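PDB 7CTP: protein Niban 2 from Homo sapiens, which may suppress apoptosis and promote melanoma cell invasion, and is known for cadherin binding and transcription coactivator activity. Local coordinates for residues W162-R167 with W225-G230; N238-E243 with H276-Q281. One frame throughout, in Å; residues are numbered along the deposited sequence.

Both contacts are apolar and have no hydrogen bond between their segments, but they lie at different depths. Contact 1 is partly buried and joins two loops: 162-167, between two strands of the PH domain, and 225-230, ahead of helix 232-252. Contact 2 is buried and joins two helices, 232-252 and 260-337, through branched valines and a methionine. Their centres are about 11 Å apart and they share neighbours. Tyr165 of contact 1 packs on Met241 of contact 2, and Met227 O probably accepts a hydrogen bond from Asn238 ND2. A methionine serves in both; it meets a proline ring in contact 1 and supplements a pair of valines in contact 2.

Contact 1 of 2, residues W162-R167 with W225-G230; sequences WHPYAR and WEMLCG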
# COMPACT_ATOMS: atom_id res chain seq x y z
N TRP A 162 -8.28 -10.46 10.73
CA TRP A 162 -7.35 -10.13 11.80
C TRP A 162 -6.61 -8.84 11.46
O TRP A 162 -6.30 -8.59 10.30
CB TRP A 162 -6.34 -11.27 12.00
CG TRP A 162 -5.20 -10.98 12.94
CD1 TRP A 162 -5.14 -11.28 14.28
CD2 TRP A 162 -3.95 -10.37 12.61
NE1 TRP A 162 -3.93 -10.89 14.80
CE2 TRP A 162 -3.18 -10.33 13.80
CE3 TRP A 162 -3.41 -9.86 11.43
CZ2 TRP A 162 -1.90 -9.79 13.83
CZ3 TRP A 162 -2.13 -9.33 11.47
CH2 TRP A 162 -1.40 -9.29 12.66
N HIS A 163 -6.31 -8.04 12.49
CA HIS A 163 -5.53 -6.82 12.38
C HIS A 163 -4.63 -6.77 13.60
O HIS A 163 -5.03 -7.22 14.68
CB HIS A 163 -6.47 -5.59 12.31
CG HIS A 163 -5.79 -4.28 12.03
ND1 HIS A 163 -5.05 -3.60 12.97
CD2 HIS A 163 -5.83 -3.48 10.93
CE1 HIS A 163 -4.62 -2.46 12.46
NE2 HIS A 163 -5.08 -2.36 11.22
N PRO A 164 -3.39 -6.27 13.47
CA PRO A 164 -2.49 -6.31 14.64
C PRO A 164 -2.98 -5.49 15.82
O PRO A 164 -2.64 -5.82 16.96
CB PRO A 164 -1.15 -5.78 14.09
CG PRO A 164 -1.53 -5.01 12.85
CD PRO A 164 -2.71 -5.74 12.27
N TYR A 165 -3.79 -4.44 15.57
CA TYR A 165 -4.18 -3.48 16.61
C TYR A 165 -5.68 -3.27 16.73
O TYR A 165 -6.17 -2.99 17.82
CB TYR A 165 -3.50 -2.11 16.37
CG TYR A 165 -2.03 -2.19 16.07
CD1 TYR A 165 -1.15 -2.77 16.99
CD2 TYR A 165 -1.51 -1.74 14.87
CE1 TYR A 165 0.19 -2.87 16.72
CE2 TYR A 165 -0.16 -1.84 14.59
CZ TYR A 165 0.68 -2.41 15.52
OH TYR A 165 2.03 -2.53 15.27
N ALA A 166 -6.42 -3.36 15.62
CA ALA A 166 -7.85 -3.08 15.62
C ALA A 166 -8.65 -4.37 15.86
O ALA A 166 -8.08 -5.45 15.97
CB ALA A 166 -8.25 -2.41 14.30
N ARG A 167 -9.97 -4.25 15.92
CA ARG A 167 -10.74 -5.42 16.35
C ARG A 167 -10.77 -6.47 15.24
O ARG A 167 -10.50 -6.20 14.07
CB ARG A 167 -12.16 -5.03 16.77
CG ARG A 167 -13.12 -4.71 15.65
CD ARG A 167 -14.57 -5.08 16.05
NE ARG A 167 -14.84 -6.51 15.85
CZ ARG A 167 -15.99 -7.12 16.17
NH1 ARG A 167 -16.13 -8.43 15.95
NH2 ARG A 167 -16.99 -6.44 16.71
N TRP A 225 8.36 -1.66 6.13
CA TRP A 225 7.44 -1.77 7.26
C TRP A 225 6.10 -2.27 6.75
O TRP A 225 5.46 -1.61 5.92
CB TRP A 225 7.28 -0.42 7.95
CG TRP A 225 6.41 -0.42 9.17
CD1 TRP A 225 6.28 -1.42 10.09
CD2 TRP A 225 5.58 0.65 9.61
NE1 TRP A 225 5.40 -1.03 11.09
CE2 TRP A 225 4.97 0.24 10.81
CE3 TRP A 225 5.30 1.92 9.10
CZ2 TRP A 225 4.08 1.06 11.51
CZ3 TRP A 225 4.42 2.73 9.79
CH2 TRP A 225 3.81 2.29 10.99
N GLU A 226 5.67 -3.44 7.25
CA GLU A 226 4.46 -4.07 6.74
C GLU A 226 3.23 -3.21 6.97
O GLU A 226 2.25 -3.31 6.23
CB GLU A 226 4.29 -5.44 7.40
CG GLU A 226 3.08 -6.24 6.93
CD GLU A 226 3.33 -7.74 6.93
OE1 GLU A 226 2.51 -8.47 6.33
OE2 GLU A 226 4.33 -8.19 7.54
N MET A 227 3.25 -2.36 7.99
CA MET A 227 2.07 -1.60 8.36
C MET A 227 2.06 -0.20 7.75
O MET A 227 1.25 0.64 8.15
CB MET A 227 1.95 -1.53 9.88
CG MET A 227 1.69 -2.90 10.53
SD MET A 227 0.40 -3.91 9.76
CE MET A 227 -1.07 -2.94 10.08
N LEU A 228 2.93 0.06 6.76
CA LEU A 228 2.78 1.25 5.93
C LEU A 228 1.67 0.99 4.91
O LEU A 228 1.91 0.88 3.71
CB LEU A 228 4.10 1.59 5.25
CG LEU A 228 4.14 2.95 4.55
CD1 LEU A 228 4.40 4.06 5.57
CD2 LEU A 228 5.20 2.95 3.46
N CYS A 229 0.44 0.86 5.42
CA CYS A 229 -0.70 0.63 4.56
C CYS A 229 -1.90 1.40 5.10
O CYS A 229 -2.02 1.61 6.31
CB CYS A 229 -1.05 -0.86 4.47
SG CYS A 229 -1.02 -1.62 6.10
N GLY A 230 -2.79 1.76 4.19
CA GLY A 230 -3.92 2.60 4.51
C GLY A 230 -3.62 4.05 4.20
O GLY A 230 -2.64 4.39 3.52
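Met227 meets Pro164 through a thioether bent at chi2 and chi3: chi1 of -65° sets CG beside the backbone N, and the bends bring the terminal methyl round to the proline. Its end reaches the CG corner of the proline ring. Met227 CE lies 3.5 Å from Pro164 CG, tighter than usual for two carbons, and Met227 SD follows at 3.8 Å from the same CG. An unbranched methionine suits a meeting of two loops, since its chain can bend to fit a rigid ring. His163 flanks the site, its NE2 4.2 Å from Met227 CE, with the methyl oblique to the imidazole. That ring is held from its other nitrogen, where His163 ND1 accepts the backbone N-H of Tyr165 at 3.0 Å, nearly straight at 165° and close to the ring plane. Pro164 CD and Ala166 CB lie over opposite imidazole faces, so the loop wraps its own histidine. On the opposing segment, Trp225 to Leu228 form a type I turn that presents Met227, closed by the bond from Leu228 N to Trp225 O at 3.1 Å. The Tyr165 side chain packs on helix 232-252, and the Tyr165 carbonyl oxygen is hydrogen-bonded to Ser271 OG of helix 260-337. Here the loop between strands 157-162 and 169-173, the last two in chain order of the seven-stranded PH-domain sheet, meets the loop leading into helix 232-252.

Contact 2 of 2, residues N238-E243 with H276-Q281; sequences NLVMEE and HMVYEQ
Val240 and Val278 mark the point where two neighbouring helices come nearest, with the CA atoms of these two residues 7.3 Å apart. Two residues before Val240, Asn238 has its CA-CB bond directed away from the partner helix. Val240 is directed toward the other helix and meets Val278 tip to tip. Val240 CB is 3.6 Å from Val278 CG1, while Val240 CG1, placed anti to the backbone N at chi1 173°, lies 3.7 Å from the same methyl and 3.8 Å from Val278 CG2. Valines suit a close approach because their short branches let the two backbones come close. Next, Met241 bends at chi2 and chi3 and crosses Val278 at a slant, bringing Met241 SD to 4.1 Å from Val278 CG2, so that Val278 is touched by two successive residues. One turn after Asn238, Glu242 takes no part in the contact and forms a salt bridge with Arg216. Thr20 of helix 10-48 touches both valines, placing a third helix beside the pair. Such apolar side-chain packing is characteristic of a buried helix-to-helix crossing, here of helices 232-252 and 260-337, at which helix 10-48 lies alongside through Thr20.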
# COMPACT_ATOMS: atom_id res chain seq x y z
N ASN A 238 -0.96 3.20 13.25
CA ASN A 238 -0.10 2.02 13.31
C ASN A 238 1.25 2.36 13.93
O ASN A 238 1.81 1.57 14.70
CB ASN A 238 0.12 1.42 11.92
CG ASN A 238 -1.15 0.87 11.28
OD1 ASN A 238 -2.16 0.59 11.95
ND2 ASN A 238 -1.11 0.71 9.96
N LEU A 239 1.82 3.52 13.57
CA LEU A 239 3.10 3.95 14.13
C LEU A 239 3.02 4.07 15.65
O LEU A 239 3.90 3.57 16.37
CB LEU A 239 3.49 5.29 13.52
CG LEU A 239 4.88 5.85 13.84
CD1 LEU A 239 5.96 5.03 13.13
CD2 LEU A 239 4.93 7.30 13.40
N VAL A 240 1.99 4.76 16.15
CA VAL A 240 1.81 4.93 17.59
C VAL A 240 1.61 3.58 18.27
O VAL A 240 2.22 3.30 19.31
CB VAL A 240 0.63 5.88 17.87
CG1 VAL A 240 0.33 5.93 19.38
CG2 VAL A 240 0.95 7.28 17.36
N MET A 241 0.72 2.74 17.73
CA MET A 241 0.45 1.45 18.36
C MET A 241 1.69 0.58 18.41
O MET A 241 1.93 -0.13 19.40
CB MET A 241 -0.67 0.70 17.64
CG MET A 241 -2.05 1.37 17.72
SD MET A 241 -2.68 1.59 19.40
CE MET A 241 -2.95 -0.12 19.90
N GLU A 242 2.50 0.60 17.35
CA GLU A 242 3.74 -0.18 17.36
C GLU A 242 4.63 0.25 18.51
O GLU A 242 5.23 -0.59 19.19
CB GLU A 242 4.47 -0.02 16.02
CG GLU A 242 5.87 -0.63 15.99
CD GLU A 242 6.61 -0.35 14.68
OE1 GLU A 242 6.65 0.81 14.22
OE2 GLU A 242 7.14 -1.32 14.11
N GLU A 243 4.71 1.55 18.77
CA GLU A 243 5.60 2.05 19.79
C GLU A 243 5.04 1.83 21.19
O GLU A 243 5.77 1.43 22.11
CB GLU A 243 5.87 3.54 19.54
CG GLU A 243 6.96 4.12 20.43
CD GLU A 243 7.51 5.42 19.91
OE1 GLU A 243 7.56 5.62 18.67
OE2 GLU A 243 7.91 6.26 20.75
N HIS A 276 -8.67 3.16 18.44
CA HIS A 276 -9.65 4.20 18.12
C HIS A 276 -9.25 5.55 18.71
O HIS A 276 -9.36 6.59 18.05
CB HIS A 276 -11.03 3.80 18.64
CG HIS A 276 -11.97 4.96 18.78
ND1 HIS A 276 -12.71 5.46 17.72
CD2 HIS A 276 -12.28 5.74 19.85
CE1 HIS A 276 -13.43 6.48 18.14
NE2 HIS A 276 -13.19 6.68 19.42
N MET A 277 -8.83 5.55 19.98
CA MET A 277 -8.40 6.77 20.66
C MET A 277 -7.21 7.40 19.94
O MET A 277 -7.16 8.62 19.71
CB MET A 277 -8.03 6.39 22.09
CG MET A 277 -8.02 7.46 23.10
SD MET A 277 -7.40 6.64 24.59
CE MET A 277 -6.03 7.73 24.90
N VAL A 278 -6.22 6.57 19.60
CA VAL A 278 -5.04 7.04 18.87
C VAL A 278 -5.44 7.60 17.51
O VAL A 278 -4.93 8.65 17.08
CB VAL A 278 -4.03 5.89 18.72
CG1 VAL A 278 -2.99 6.22 17.67
CG2 VAL A 278 -3.39 5.57 20.08
N TYR A 279 -6.31 6.88 16.78
CA TYR A 279 -6.72 7.32 15.45
C TYR A 279 -7.31 8.73 15.49
O TYR A 279 -6.96 9.59 14.68
CB TYR A 279 -7.72 6.33 14.86
CG TYR A 279 -8.23 6.70 13.47
CD1 TYR A 279 -9.25 7.64 13.30
CD2 TYR A 279 -7.70 6.10 12.33
CE1 TYR A 279 -9.72 7.99 12.04
CE2 TYR A 279 -8.17 6.44 11.06
CZ TYR A 279 -9.17 7.39 10.93
OH TYR A 279 -9.64 7.72 9.68
N GLU A 280 -8.22 8.98 16.44
CA GLU A 280 -8.84 10.30 16.49
C GLU A 280 -7.83 11.37 16.86
O GLU A 280 -7.86 12.48 16.30
CB GLU A 280 -10.02 10.30 17.47
CG GLU A 280 -11.23 9.50 16.98
CD GLU A 280 -11.74 9.95 15.61
OE1 GLU A 280 -11.75 11.18 15.35
OE2 GLU A 280 -12.14 9.08 14.80
N GLN A 281 -6.91 11.06 17.77
CA GLN A 281 -5.89 12.03 18.15
C GLN A 281 -4.94 12.33 16.99
O GLN A 281 -4.61 13.49 16.71
CB GLN A 281 -5.13 11.51 19.38
CG GLN A 281 -4.29 12.56 20.09
CD GLN A 281 -3.70 12.03 21.37
OE1 GLN A 281 -4.21 11.07 21.96
NE2 GLN A 281 -2.63 12.66 21.83